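PDB 4DZH: amidohydrolase from Xanthomonas campestris pv. campestris, which probably deaminates adenosine-type nucleosides such as 5'-methylthioadenosine as a zinc-dependent hydrolase of the ATZ/TRZ family. Local coordinates for residues Asp252-Met266 and Arg280-Leu292. Numbering follows the deposited sequence.
Sequences DRLGLVNDRLIAVHM and RGVSVVHCPESNL. With MG (magnesium ion), chain B.
Strands 261-265 and 283-286 are parallel neighbours in the TIM barrel, joined by helix 271-280 in a beta-alpha-beta unit, their axes 4.6 Å apart and turned by 26°. A ladder of four backbone bonds alternates between them, from Ser283 N to Leu261 O (3.1 Å) up to His265 N to Val285 O (2.9 Å). The beta-branched Ile262, Val264, Val284 and Val285 favour the extended backbone, and the methyl of Ala263 fits beside Val282 CG1. Ile262 and Val285 lie side by side on one face, CG2 to CG2 at 3.5 Å. On the face bearing Ala263 and Val284, Met266 bends to bring CE against Val284 CG2 (3.8 Å).

Near the strand starts, the bend at chi2 (-79°) folds Arg280 back along Val257; NH1 donates a short but bent bond (2.6 Å, 137°) to Val257 O, which lies at the guanidinium edge, close to its plane. NH2 forms a long salt bridge (3.5 Å) with Asp252 OD1. Gly281, with positive phi, ends the preceding helix in a Schellman motif.

At the C-terminal strand ends, Cys287 CB and SG reach the His265 ring obliquely. One water accepts from Cys287 N, donates to His265 O and Asn291 OD1, and hydrogen-bonds His286 ND1, linking both strands to helix 288-293. On that helix Glu289 binds a separate magnesium with Asn321 and Asp323, while second-shell Ser290 OG hydrogen-bonds OD2 of zinc ligand Asp316; the apolar strand pair thus ends in polar residues bordering the zinc centre.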
loop_
_atom_site.group_PDB
_atom_site.type_symbol
_atom_site.label_atom_id
_atom_site.label_comp_id
_atom_site.label_asym_id
_atom_site.label_seq_id
_atom_site.Cartn_x
_atom_site.Cartn_y
_atom_site.Cartn_z
ATOM N N ASP A 252 -10.835 18.534 -27.570
ATOM C CA ASP A 252 -12.253 18.596 -27.938
ATOM C C ASP A 252 -12.408 19.183 -29.354
ATOM O O ASP A 252 -13.122 18.634 -30.181
ATOM C CB ASP A 252 -13.041 19.404 -26.899
ATOM C CG ASP A 252 -14.548 19.437 -27.181
ATOM O OD1 ASP A 252 -14.993 18.695 -28.073
ATOM O OD2 ASP A 252 -15.291 20.185 -26.496
ATOM N N ARG A 253 -11.711 20.281 -29.630
ATOM C CA ARG A 253 -11.768 20.883 -30.952
ATOM C C ARG A 253 -11.111 19.973 -32.006
ATOM O O ARG A 253 -11.522 19.967 -33.161
ATOM C CB ARG A 253 -11.157 22.292 -30.939
ATOM C CG ARG A 253 -9.637 22.342 -31.091
ATOM C CD ARG A 253 -9.097 23.704 -31.574
ATOM N NE ARG A 253 -7.742 23.908 -31.059
ATOM C CZ ARG A 253 -6.629 23.476 -31.655
ATOM N NH1 ARG A 253 -6.687 22.832 -32.817
ATOM N NH2 ARG A 253 -5.446 23.702 -31.082
ATOM N N LEU A 254 -10.115 19.175 -31.606
ATOM C CA LEU A 254 -9.485 18.223 -32.519
ATOM C C LEU A 254 -10.350 16.977 -32.766
ATOM O O LEU A 254 -10.038 16.163 -33.636
ATOM C CB LEU A 254 -8.085 17.802 -32.016
ATOM C CG LEU A 254 -7.035 18.924 -32.038
ATOM C CD1 LEU A 254 -5.792 18.540 -31.265
ATOM C CD2 LEU A 254 -6.699 19.288 -33.509
ATOM N N GLY A 255 -11.435 16.842 -32.005
ATOM C CA GLY A 255 -12.343 15.715 -32.140
ATOM C C GLY A 255 -11.917 14.454 -31.406
ATOM O O GLY A 255 -12.287 13.346 -31.795
ATOM N N LEU A 256 -11.139 14.613 -30.341
ATOM C CA LEU A 256 -10.637 13.442 -29.615
ATOM C C LEU A 256 -11.329 13.116 -28.303
ATOM O O LEU A 256 -10.994 12.111 -27.665
ATOM C CB LEU A 256 -9.131 13.535 -29.411
ATOM C CG LEU A 256 -8.468 12.986 -30.674
ATOM C CD1 LEU A 256 -7.941 14.101 -31.559
ATOM C CD2 LEU A 256 -7.396 11.957 -30.341
ATOM N N VAL A 257 -12.289 13.938 -27.902
ATOM C CA VAL A 257 -13.041 13.674 -26.685
ATOM C C VAL A 257 -14.357 12.953 -27.030
ATOM O O VAL A 257 -15.331 13.585 -27.442
ATOM C CB VAL A 257 -13.305 14.982 -25.937
ATOM C CG1 VAL A 257 -14.025 14.752 -24.599
ATOM C CG2 VAL A 257 -11.996 15.724 -25.714
ATOM N N ASN A 258 -14.388 11.631 -26.860
ATOM C CA ASN A 258 -15.514 10.825 -27.344
ATOM C C ASN A 258 -15.471 9.438 -26.694
ATOM O O ASN A 258 -14.664 9.224 -25.799
ATOM C CB ASN A 258 -15.505 10.736 -28.872
ATOM C CG ASN A 258 -14.188 10.240 -29.419
ATOM O OD1 ASN A 258 -13.387 9.669 -28.688
ATOM N ND2 ASN A 258 -13.958 10.441 -30.701
ATOM N N ASP A 259 -16.304 8.500 -27.156
ATOM C CA ASP A 259 -16.340 7.165 -26.540
ATOM C C ASP A 259 -15.185 6.237 -26.938
ATOM O O ASP A 259 -15.245 5.028 -26.674
ATOM C CB ASP A 259 -17.680 6.450 -26.739
ATOM C CG ASP A 259 -18.035 6.239 -28.203
ATOM O OD1 ASP A 259 -17.179 6.461 -29.092
ATOM O OD2 ASP A 259 -19.185 5.817 -28.460
ATOM N N ARG A 260 -14.150 6.799 -27.560
ATOM C CA ARG A 260 -12.910 6.057 -27.812
ATOM C C ARG A 260 -11.774 6.465 -26.870
ATOM O O ARG A 260 -10.736 5.805 -26.845
ATOM C CB ARG A 260 -12.408 6.274 -29.224
ATOM C CG ARG A 260 -13.310 5.737 -30.314
ATOM C CD ARG A 260 -12.644 5.858 -31.695
ATOM N NE ARG A 260 -13.505 5.325 -32.744
ATOM C CZ ARG A 260 -13.702 4.024 -32.957
ATOM N NH1 ARG A 260 -13.104 3.119 -32.185
ATOM N NH2 ARG A 260 -14.502 3.621 -33.949
ATOM N N LEU A 261 -11.940 7.556 -26.139
ATOM C CA LEU A 261 -10.835 8.146 -25.375
ATOM C C LEU A 261 -10.646 7.507 -24.018
ATOM O O LEU A 261 -11.559 7.492 -23.200
ATOM C CB LEU A 261 -11.026 9.652 -25.171
ATOM C CG LEU A 261 -9.895 10.432 -24.474
ATOM C CD1 LEU A 261 -8.536 10.290 -25.215
ATOM C CD2 LEU A 261 -10.242 11.927 -24.265
ATOM N N ILE A 262 -9.434 7.027 -23.776
ATOM C CA ILE A 262 -9.020 6.601 -22.446
ATOM C C ILE A 262 -8.079 7.672 -21.910
ATOM O O ILE A 262 -6.926 7.770 -22.361
ATOM C CB ILE A 262 -8.269 5.245 -22.520
ATOM C CG1 ILE A 262 -9.055 4.211 -23.335
ATOM C CG2 ILE A 262 -7.944 4.763 -21.102
ATOM C CD1 ILE A 262 -8.239 2.932 -23.688
ATOM N N ALA A 263 -8.558 8.500 -20.977
ATOM C CA ALA A 263 -7.801 9.650 -20.513
ATOM C C ALA A 263 -7.095 9.310 -19.216
ATOM O O ALA A 263 -7.734 9.091 -18.185
ATOM C CB ALA A 263 -8.752 10.838 -20.281
ATOM N N VAL A 264 -5.776 9.309 -19.257
ATOM C CA VAL A 264 -5.002 8.852 -18.091
ATOM C C VAL A 264 -4.540 10.003 -17.205
ATOM O O VAL A 264 -4.109 11.065 -17.692
ATOM C CB VAL A 264 -3.805 8.037 -18.576
ATOM C CG1 VAL A 264 -3.050 7.433 -17.371
ATOM C CG2 VAL A 264 -4.308 6.917 -19.509
ATOM N N HIS A 265 -4.701 9.824 -15.900
ATOM C CA HIS A 265 -4.217 10.737 -14.843
ATOM C C HIS A 265 -5.260 11.749 -14.442
ATOM O O HIS A 265 -5.869 11.661 -13.385
ATOM C CB HIS A 265 -2.844 11.367 -15.124
ATOM C CG HIS A 265 -1.726 10.358 -15.242
ATOM N ND1 HIS A 265 -1.394 9.475 -14.228
ATOM C CD2 HIS A 265 -0.843 10.119 -16.249
ATOM C CE1 HIS A 265 -0.365 8.728 -14.608
ATOM N NE2 HIS A 265 -0.028 9.082 -15.840
ATOM N N MET A 266 -5.444 12.726 -15.312
ATOM C CA MET A 266 -6.563 13.653 -15.168
ATOM C C MET A 266 -6.599 14.263 -13.756
ATOM O O MET A 266 -7.668 14.264 -13.111
ATOM C CB MET A 266 -7.869 12.917 -15.555
ATOM C CG MET A 266 -7.957 12.484 -17.027
ATOM S SD MET A 266 -8.368 13.903 -18.083
ATOM C CE MET A 266 -10.156 13.647 -18.236
ATOM N N ARG A 280 -19.788 12.187 -23.328
ATOM C CA ARG A 280 -19.116 11.673 -24.517
ATOM C C ARG A 280 -18.624 10.244 -24.403
ATOM O O ARG A 280 -18.124 9.691 -25.393
ATOM C CB ARG A 280 -17.923 12.544 -24.843
ATOM C CG ARG A 280 -18.332 13.957 -25.118
ATOM C CD ARG A 280 -18.880 14.066 -26.515
ATOM N NE ARG A 280 -19.032 15.481 -26.820
ATOM C CZ ARG A 280 -18.076 16.224 -27.360
ATOM N NH1 ARG A 280 -16.912 15.674 -27.709
ATOM N NH2 ARG A 280 -18.302 17.518 -27.583
ATOM N N GLY A 281 -18.750 9.655 -23.216
ATOM C CA GLY A 281 -18.358 8.272 -23.015
ATOM C C GLY A 281 -16.864 8.083 -22.786
ATOM O O GLY A 281 -16.297 7.048 -23.167
ATOM N N VAL A 282 -16.222 9.095 -22.216
ATOM C CA VAL A 282 -14.785 9.021 -22.001
ATOM C C VAL A 282 -14.516 8.185 -20.761
ATOM O O VAL A 282 -15.266 8.291 -19.764
ATOM C CB VAL A 282 -14.204 10.399 -21.744
ATOM C CG1 VAL A 282 -12.692 10.324 -21.507
ATOM C CG2 VAL A 282 -14.469 11.304 -22.970
ATOM N N SER A 283 -13.465 7.348 -20.814
ATOM C CA SER A 283 -12.996 6.691 -19.578
ATOM C C SER A 283 -11.802 7.426 -18.978
ATOM O O SER A 283 -10.932 7.922 -19.691
ATOM C CB SER A 283 -12.630 5.234 -19.824
ATOM O OG SER A 283 -13.752 4.462 -20.217
ATOM N N VAL A 284 -11.758 7.497 -17.653
ATOM C CA VAL A 284 -10.609 8.068 -16.951
ATOM C C VAL A 284 -9.879 6.915 -16.252
ATOM O O VAL A 284 -10.507 6.113 -15.534
ATOM C CB VAL A 284 -11.029 9.155 -15.937
ATOM C CG1 VAL A 284 -9.873 9.593 -15.111
ATOM C CG2 VAL A 284 -11.531 10.391 -16.718
ATOM N N VAL A 285 -8.573 6.839 -16.467
ATOM C CA VAL A 285 -7.735 5.926 -15.645
ATOM C C VAL A 285 -7.013 6.701 -14.543
ATOM O O VAL A 285 -6.191 7.600 -14.792
ATOM C CB VAL A 285 -6.702 5.219 -16.506
ATOM C CG1 VAL A 285 -5.913 4.255 -15.591
ATOM C CG2 VAL A 285 -7.388 4.461 -17.654
ATOM N N HIS A 286 -7.289 6.297 -13.299
ATOM C CA HIS A 286 -6.706 6.881 -12.107
ATOM C C HIS A 286 -5.481 6.080 -11.674
ATOM O O HIS A 286 -5.567 4.869 -11.476
ATOM C CB HIS A 286 -7.805 6.894 -11.034
ATOM C CG HIS A 286 -7.424 7.529 -9.729
ATOM N ND1 HIS A 286 -6.586 8.627 -9.611
ATOM C CD2 HIS A 286 -7.798 7.216 -8.460
ATOM C CE1 HIS A 286 -6.461 8.948 -8.336
ATOM N NE2 HIS A 286 -7.191 8.110 -7.615
ATOM N N CYS A 287 -4.356 6.774 -11.554
ATOM C CA CYS A 287 -3.058 6.224 -11.141
ATOM C C CYS A 287 -2.595 6.993 -9.886
ATOM O O CYS A 287 -1.669 7.826 -9.921
ATOM C CB CYS A 287 -2.046 6.402 -12.278
ATOM S SG CYS A 287 -2.523 5.580 -13.811
ATOM N N PRO A 288 -3.229 6.723 -8.743
ATOM C CA PRO A 288 -2.966 7.571 -7.575
ATOM C C PRO A 288 -1.527 7.523 -7.053
ATOM O O PRO A 288 -0.970 8.518 -6.609
ATOM C CB PRO A 288 -3.938 7.017 -6.512
ATOM C CG PRO A 288 -4.332 5.603 -7.018
ATOM C CD PRO A 288 -4.304 5.722 -8.522
ATOM N N GLU A 289 -0.913 6.324 -7.011
ATOM C CA GLU A 289 0.402 6.264 -6.399
ATOM C C GLU A 289 1.440 7.038 -7.210
ATOM O O GLU A 289 2.305 7.739 -6.598
ATOM C CB GLU A 289 0.848 4.800 -6.092
ATOM C CG GLU A 289 -0.107 4.107 -5.083
ATOM C CD GLU A 289 0.273 2.702 -4.675
ATOM O OE1 GLU A 289 1.379 2.221 -5.072
ATOM O OE2 GLU A 289 -0.531 2.118 -3.902
ATOM N N SER A 290 1.393 6.901 -8.540
ATOM C CA SER A 290 2.283 7.661 -9.406
ATOM C C SER A 290 2.020 9.158 -9.236
ATOM O O SER A 290 2.982 9.939 -9.132
ATOM C CB SER A 290 2.086 7.252 -10.853
ATOM O OG SER A 290 2.810 8.121 -11.722
ATOM N N ASN A 291 0.733 9.535 -9.205
ATOM C CA ASN A 291 0.371 10.961 -9.078
ATOM C C ASN A 291 0.934 11.529 -7.750
ATOM O O ASN A 291 1.436 12.677 -7.682
ATOM C CB ASN A 291 -1.148 11.165 -9.069
ATOM C CG ASN A 291 -1.861 10.829 -10.375
ATOM O OD1 ASN A 291 -3.092 10.693 -10.376
ATOM N ND2 ASN A 291 -1.123 10.695 -11.498
ATOM N N LEU A 292 0.814 10.767 -6.654
ATOM C CA LEU A 292 1.277 11.285 -5.400
ATOM C C LEU A 292 2.800 11.366 -5.423
ATOM O O LEU A 292 3.388 12.375 -5.025
ATOM C CB LEU A 292 0.789 10.399 -4.235
ATOM C CG LEU A 292 -0.710 10.334 -3.980
ATOM C CD1 LEU A 292 -0.913 9.328 -2.802
ATOM C CD2 LEU A 292 -1.193 11.698 -3.543
HETATM MG MG MG B . 2.474 0.638 -5.653
HETATM O O HOH W 1 -5.018 9.738 -11.683
HETATM O O HOH W 2 0.802 0.010 -6.656
HETATM O O HOH W 3 4.228 1.350 -4.601
HETATM O O HOH W 4 2.112 -0.522 -3.896
#